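Local coordinates for protein DnaJ homolog subfamily C member 27-A (Xenopus laevis, PDB 6JMG) that binds GTP and magnesium through a Rab-like GTPase domain joined to a DnaJ domain, and may regulate the MEK/ERK pathway, at residues Arg63-Asn68 / Ala181-Cys186; Arg210-Cys215 / Glu255-Ala260. One frame throughout, in Å; residues are numbered along the deposited sequence.

How the contacts relate
Read from the N terminus, the chain enters contact 1 on strand 63-72 (residues 63-68) and closes it on helix 171-187 (residues 181-186), with 112 residues between, so most of the Ras-like domain lies inside this loop. Contact 2 opens only afterwards, at 210-215, and closes at 255-260 across 39 residues, 21 of them helical and none in a strand. The two loops therefore run in series, neither nesting nor crossing. Contact 1 ties the last helix of the GTPase fold to its sheet; contact 2 ties helix 203-213, the next helix along, to the long helix of the DnaJ domain. Their centres lie 37 Å apart, with nearest atoms about 19 Å apart.

Contact 1: residues Arg63-Asn68 / Ala181-Cys186; sequences REIKVN and AIVDLC
Val183 faces Ile65 from a turn of helix held by the backbone bond from Cys186 N to Ile182 O, at 2.8 Å; its companion, Leu185 N to Ala181 O, is equally short. The atoms that meet across the contact are all carbons. Ile65 CD1 lies 4.0 Å from Val183 CG2, and the two side chains approach at a slant. On the helix, CG2 stands anti to the carbonyl carbon while CG1 lies anti to the backbone N (chi1 166°), which splits the methyls between two partners. The second, CG1, lies 4.3 Å from Arg63 CG, so the aliphatic root of the arginine does the touching. On the strand, the second torsion of Ile65 is bent (chi2 -50°), and it is the CD1 so placed that meets the valine. About 110 Å² is buried in all, with Val183 contributing the largest share. The setting is the P-loop GTPase fold of the Ras superfamily, in which helix 171-187 packs on one face of the sheet. Strand 63-72 runs there between strands 51-60 and 15-22, antiparallel to the former and parallel to the latter; backbone bonds join Ile65 to Val58 and Glu64 to Leu15. Leu15 touches Arg63, Ile65 and Cys186 alike, joining strand and helix from the neighbouring strand. A salt bridge from Lys61 NZ to Asp184 OD1 adds a polar tie between the approach to the strand and the helix.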
loop_
_atom_site.group_PDB
_atom_site.type_symbol
_atom_site.label_atom_id
_atom_site.label_comp_id
_atom_site.label_asym_id
_atom_site.label_seq_id
_atom_site.Cartn_x
_atom_site.Cartn_y
_atom_site.Cartn_z
ATOM N N ARG A 63 -18.300 15.108 1.643
ATOM C CA ARG A 63 -18.775 13.765 1.896
ATOM C C ARG A 63 -18.726 13.529 3.396
ATOM O O ARG A 63 -17.768 13.931 4.064
ATOM C CB ARG A 63 -17.907 12.725 1.185
ATOM C CG ARG A 63 -17.900 12.799 -0.335
ATOM C CD ARG A 63 -18.393 11.490 -0.926
ATOM N NE ARG A 63 -19.622 11.056 -0.267
ATOM C CZ ARG A 63 -20.106 9.823 -0.333
ATOM N NH1 ARG A 63 -19.449 8.902 -1.022
ATOM N NH2 ARG A 63 -21.240 9.514 0.293
ATOM N N GLU A 64 -19.770 12.898 3.925
ATOM C CA GLU A 64 -19.787 12.498 5.322
ATOM C C GLU A 64 -19.231 11.080 5.432
ATOM O O GLU A 64 -19.702 10.165 4.740
ATOM C CB GLU A 64 -21.194 12.579 5.900
ATOM C CG GLU A 64 -21.218 13.119 7.319
ATOM C CD GLU A 64 -21.127 14.639 7.370
ATOM O OE1 GLU A 64 -21.959 15.314 6.724
ATOM O OE2 GLU A 64 -20.209 15.162 8.041
ATOM N N ILE A 65 -18.217 10.905 6.283
ATOM C CA ILE A 65 -17.471 9.654 6.375
ATOM C C ILE A 65 -17.652 9.074 7.773
ATOM O O ILE A 65 -17.356 9.739 8.772
ATOM C CB ILE A 65 -15.966 9.848 6.093
ATOM C CG1 ILE A 65 -15.710 10.780 4.905
ATOM C CG2 ILE A 65 -15.296 8.507 5.887
ATOM C CD1 ILE A 65 -16.480 10.437 3.649
ATOM N N LYS A 66 -18.096 7.824 7.838
ATOM C CA LYS A 66 -18.116 7.073 9.083
ATOM C C LYS A 66 -16.890 6.167 9.078
ATOM O O LYS A 66 -16.742 5.318 8.192
ATOM C CB LYS A 66 -19.414 6.275 9.226
ATOM C CG LYS A 66 -19.501 5.407 10.489
ATOM C CD LYS A 66 -20.664 4.390 10.426
ATOM C CE LYS A 66 -20.603 3.326 11.552
ATOM N NZ LYS A 66 -19.983 2.011 11.144
ATOM N N VAL A 67 -16.006 6.353 10.058
ATOM C CA VAL A 67 -14.678 5.747 10.051
ATOM C C VAL A 67 -14.617 4.687 11.137
ATOM O O VAL A 67 -14.737 4.995 12.327
ATOM C CB VAL A 67 -13.577 6.794 10.267
ATOM C CG1 VAL A 67 -12.240 6.151 10.114
ATOM C CG2 VAL A 67 -13.747 7.958 9.312
ATOM N N ASN A 68 -14.430 3.444 10.730
ATOM C CA ASN A 68 -14.167 2.353 11.652
ATOM C C ASN A 68 -12.668 2.250 11.876
ATOM O O ASN A 68 -11.919 1.923 10.950
ATOM C CB ASN A 68 -14.708 1.036 11.105
ATOM C CG ASN A 68 -16.213 1.041 10.958
ATOM O OD1 ASN A 68 -16.948 0.843 11.929
ATOM N ND2 ASN A 68 -16.681 1.277 9.744
ATOM N N ALA A 181 -7.315 11.581 0.385
ATOM C CA ALA A 181 -6.884 10.502 -0.489
ATOM C C ALA A 181 -7.868 9.330 -0.427
ATOM O O ALA A 181 -8.141 8.681 -1.442
ATOM C CB ALA A 181 -5.458 10.066 -0.129
ATOM N N ILE A 182 -8.440 9.068 0.750
ATOM C CA ILE A 182 -9.362 7.945 0.877
ATOM C C ILE A 182 -10.684 8.261 0.181
ATOM O O ILE A 182 -11.282 7.389 -0.456
ATOM C CB ILE A 182 -9.566 7.571 2.357
ATOM C CG1 ILE A 182 -8.280 6.979 2.948
ATOM C CG2 ILE A 182 -10.672 6.542 2.503
ATOM C CD1 ILE A 182 -8.333 6.743 4.473
ATOM N N VAL A 183 -11.166 9.501 0.292
ATOM C CA VAL A 183 -12.344 9.903 -0.475
ATOM C C VAL A 183 -12.065 9.784 -1.970
ATOM O O VAL A 183 -12.908 9.298 -2.733
ATOM C CB VAL A 183 -12.791 11.328 -0.087
ATOM C CG1 VAL A 183 -13.786 11.869 -1.096
ATOM C CG2 VAL A 183 -13.421 11.328 1.303
ATOM N N ASP A 184 -10.886 10.238 -2.415
ATOM C CA ASP A 184 -10.522 10.094 -3.821
ATOM C C ASP A 184 -10.480 8.625 -4.221
ATOM O O ASP A 184 -10.879 8.261 -5.332
ATOM C CB ASP A 184 -9.167 10.755 -4.109
ATOM C CG ASP A 184 -9.205 12.270 -3.987
ATOM O OD1 ASP A 184 -10.310 12.866 -4.003
ATOM O OD2 ASP A 184 -8.113 12.874 -3.883
ATOM N N LEU A 185 -10.002 7.763 -3.326
ATOM C CA LEU A 185 -9.983 6.334 -3.616
ATOM C C LEU A 185 -11.402 5.772 -3.695
ATOM O O LEU A 185 -11.689 4.901 -4.522
ATOM C CB LEU A 185 -9.168 5.602 -2.551
ATOM C CG LEU A 185 -9.092 4.073 -2.662
ATOM C CD1 LEU A 185 -7.833 3.653 -3.439
ATOM C CD2 LEU A 185 -9.145 3.390 -1.283
ATOM N N CYS A 186 -12.311 6.271 -2.857
ATOM C CA CYS A 186 -13.672 5.749 -2.858
ATOM C C CYS A 186 -14.447 6.222 -4.076
ATOM O O CYS A 186 -15.208 5.454 -4.670
ATOM C CB CYS A 186 -14.398 6.172 -1.582
ATOM S SG CYS A 186 -13.958 5.206 -0.142
#

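Contact 2: residues Arg210-Cys215 / Glu255-Ala260; sequences RRIRNC and EDAFKA
Ile212 overlaps two alanines of the facing helix with its branch methyl: CG2 lies 3.8 Å from Ala260 CB and 4.4 Å from Ala257 CB. The same methyl is 4.1 Å from Ala257 O, so it rests against backbone as well as side chain. The pairing is explained by the rotation about the first bond (chi1 -69°), which sets CG2 anti to the backbone N and leaves CG1 beside that N. CG1 of the same isoleucine sits over one face of the guanidinium of its chain neighbour Arg211, 4.0 Å from the plane and displaced toward the rim. Small residues let the backbones come near, with the CA atoms of Ile212 and Ala257 6.2 Å apart. The interface, 146 Å² in total, joins the C-terminal end of helix 203-213 to the start of helix 254-278, which follows the His-Pro-Asp loop and corresponds to helix III of the J-domain fold. That helix packs against helix 230-244, which is followed by His245 and Pro246, the first two residues of the His-Pro-Asp motif; the ring of Phe258 meets His245. Leu244 and Met221 both touch Ile212, enclosing it between three helices. At the rim, Arg213 NH2 approaches Asp256 OD2 to 4.2 Å, with the oxygen at the guanidinium edge, near its plane. At that separation any attraction between the opposite charges is probably modest. Past Arg213 the helix ends, Asn214 being first to leave helical backbone angles.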
loop_
_atom_site.group_PDB
_atom_site.type_symbol
_atom_site.label_atom_id
_atom_site.label_comp_id
_atom_site.label_asym_id
_atom_site.label_seq_id
_atom_site.Cartn_x
_atom_site.Cartn_y
_atom_site.Cartn_z
ATOM N N ARG A 210 7.850 -1.302 -26.376
ATOM C CA ARG A 210 8.452 -1.331 -27.700
ATOM C C ARG A 210 8.967 -2.722 -28.012
ATOM O O ARG A 210 8.798 -3.209 -29.136
ATOM C CB ARG A 210 9.581 -0.306 -27.819
ATOM C CG ARG A 210 10.289 -0.374 -29.167
ATOM C CD ARG A 210 11.559 0.444 -29.191
ATOM N NE ARG A 210 12.183 0.520 -27.872
ATOM C CZ ARG A 210 13.404 1.006 -27.649
ATOM N NH1 ARG A 210 14.139 1.457 -28.663
ATOM N NH2 ARG A 210 13.889 1.039 -26.411
ATOM N N ARG A 211 9.518 -3.406 -27.004
ATOM C CA ARG A 211 9.998 -4.765 -27.227
ATOM C C ARG A 211 8.849 -5.696 -27.585
ATOM O O ARG A 211 9.016 -6.582 -28.427
ATOM C CB ARG A 211 10.750 -5.268 -25.992
ATOM C CG ARG A 211 11.205 -6.721 -26.075
ATOM C CD ARG A 211 11.761 -7.215 -24.733
ATOM N NE ARG A 211 10.753 -7.270 -23.674
ATOM C CZ ARG A 211 9.857 -8.249 -23.524
ATOM N NH1 ARG A 211 9.830 -9.284 -24.364
ATOM N NH2 ARG A 211 8.983 -8.190 -22.525
ATOM N N ILE A 212 7.658 -5.449 -27.026
ATOM C CA ILE A 212 6.473 -6.253 -27.334
ATOM C C ILE A 212 5.889 -5.923 -28.723
ATOM O O ILE A 212 5.246 -6.789 -29.318
ATOM C CB ILE A 212 5.444 -6.135 -26.188
ATOM C CG1 ILE A 212 5.988 -6.845 -24.943
ATOM C CG2 ILE A 212 4.112 -6.786 -26.515
ATOM C CD1 ILE A 212 5.398 -6.335 -23.600
ATOM N N ARG A 213 6.115 -4.720 -29.291
ATOM C CA ARG A 213 5.652 -4.487 -30.662
ATOM C C ARG A 213 6.441 -5.322 -31.639
ATOM O O ARG A 213 5.891 -5.924 -32.557
ATOM C CB ARG A 213 5.894 -3.060 -31.165
ATOM C CG ARG A 213 4.951 -2.028 -30.626
ATOM C CD ARG A 213 4.641 -0.850 -31.550
ATOM N NE ARG A 213 3.216 -0.538 -31.405
ATOM C CZ ARG A 213 2.238 -0.735 -32.288
ATOM N NH1 ARG A 213 2.463 -1.274 -33.490
ATOM N NH2 ARG A 213 1.002 -0.395 -31.925
ATOM N N ASN A 214 7.748 -5.370 -31.458
ATOM C CA ASN A 214 8.674 -5.884 -32.462
ATOM C C ASN A 214 9.119 -7.266 -32.058
ATOM O O ASN A 214 10.289 -7.647 -32.117
ATOM C CB ASN A 214 9.861 -4.924 -32.618
ATOM C CG ASN A 214 9.408 -3.442 -32.789
ATOM O OD1 ASN A 214 8.374 -3.154 -33.422
ATOM N ND2 ASN A 214 10.191 -2.516 -32.259
ATOM N N CYS A 215 8.125 -8.014 -31.611
ATOM C CA CYS A 215 8.282 -9.375 -31.148
ATOM C C CYS A 215 7.217 -10.198 -31.844
ATOM O O CYS A 215 6.035 -9.841 -31.815
ATOM C CB CYS A 215 8.122 -9.427 -29.633
ATOM S SG CYS A 215 8.688 -10.924 -28.893
ATOM N N GLU A 255 -2.149 -0.299 -23.895
ATOM C CA GLU A 255 -3.299 -1.175 -24.064
ATOM C C GLU A 255 -3.008 -2.278 -25.076
ATOM O O GLU A 255 -3.360 -3.440 -24.849
ATOM C CB GLU A 255 -4.520 -0.358 -24.462
ATOM C CG GLU A 255 -5.739 -1.174 -24.756
ATOM C CD GLU A 255 -6.824 -0.360 -25.444
ATOM O OE1 GLU A 255 -7.501 -0.914 -26.352
ATOM O OE2 GLU A 255 -6.989 0.829 -25.069
ATOM N N ASP A 256 -2.341 -1.949 -26.188
ATOM C CA ASP A 256 -2.059 -2.992 -27.176
ATOM C C ASP A 256 -0.993 -3.943 -26.656
ATOM O O ASP A 256 -1.051 -5.155 -26.900
ATOM C CB ASP A 256 -1.622 -2.389 -28.510
ATOM C CG ASP A 256 -2.583 -1.342 -29.014
ATOM O OD1 ASP A 256 -3.747 -1.692 -29.312
ATOM O OD2 ASP A 256 -2.167 -0.164 -29.108
ATOM N N ALA A 257 -0.019 -3.408 -25.926
ATOM C CA ALA A 257 0.985 -4.258 -25.311
ATOM C C ALA A 257 0.358 -5.189 -24.288
ATOM O O ALA A 257 0.673 -6.387 -24.249
ATOM C CB ALA A 257 2.053 -3.394 -24.656
ATOM N N PHE A 258 -0.545 -4.660 -23.455
ATOM C CA PHE A 258 -1.241 -5.515 -22.506
ATOM C C PHE A 258 -2.038 -6.604 -23.219
ATOM O O PHE A 258 -1.897 -7.791 -22.915
ATOM C CB PHE A 258 -2.158 -4.691 -21.634
ATOM C CG PHE A 258 -2.906 -5.512 -20.641
ATOM C CD1 PHE A 258 -2.226 -6.184 -19.629
ATOM C CD2 PHE A 258 -4.273 -5.638 -20.722
ATOM C CE1 PHE A 258 -2.898 -6.929 -18.714
ATOM C CE2 PHE A 258 -4.960 -6.410 -19.798
ATOM C CZ PHE A 258 -4.272 -7.050 -18.797
ATOM N N LYS A 259 -2.842 -6.219 -24.212
ATOM C CA LYS A 259 -3.586 -7.200 -24.992
ATOM C C LYS A 259 -2.655 -8.254 -25.592
ATOM O O LYS A 259 -3.000 -9.445 -25.647
ATOM C CB LYS A 259 -4.382 -6.485 -26.090
ATOM C CG LYS A 259 -5.210 -7.416 -26.973
ATOM C CD LYS A 259 -5.934 -6.666 -28.097
ATOM C CE LYS A 259 -6.419 -5.279 -27.643
ATOM N NZ LYS A 259 -7.646 -4.795 -28.369
ATOM N N ALA A 260 -1.463 -7.843 -26.032
ATOM C CA ALA A 260 -0.553 -8.798 -26.652
ATOM C C ALA A 260 -0.028 -9.781 -25.623
ATOM O O ALA A 260 0.081 -10.985 -25.890
ATOM C CB ALA A 260 0.599 -8.063 -27.334
#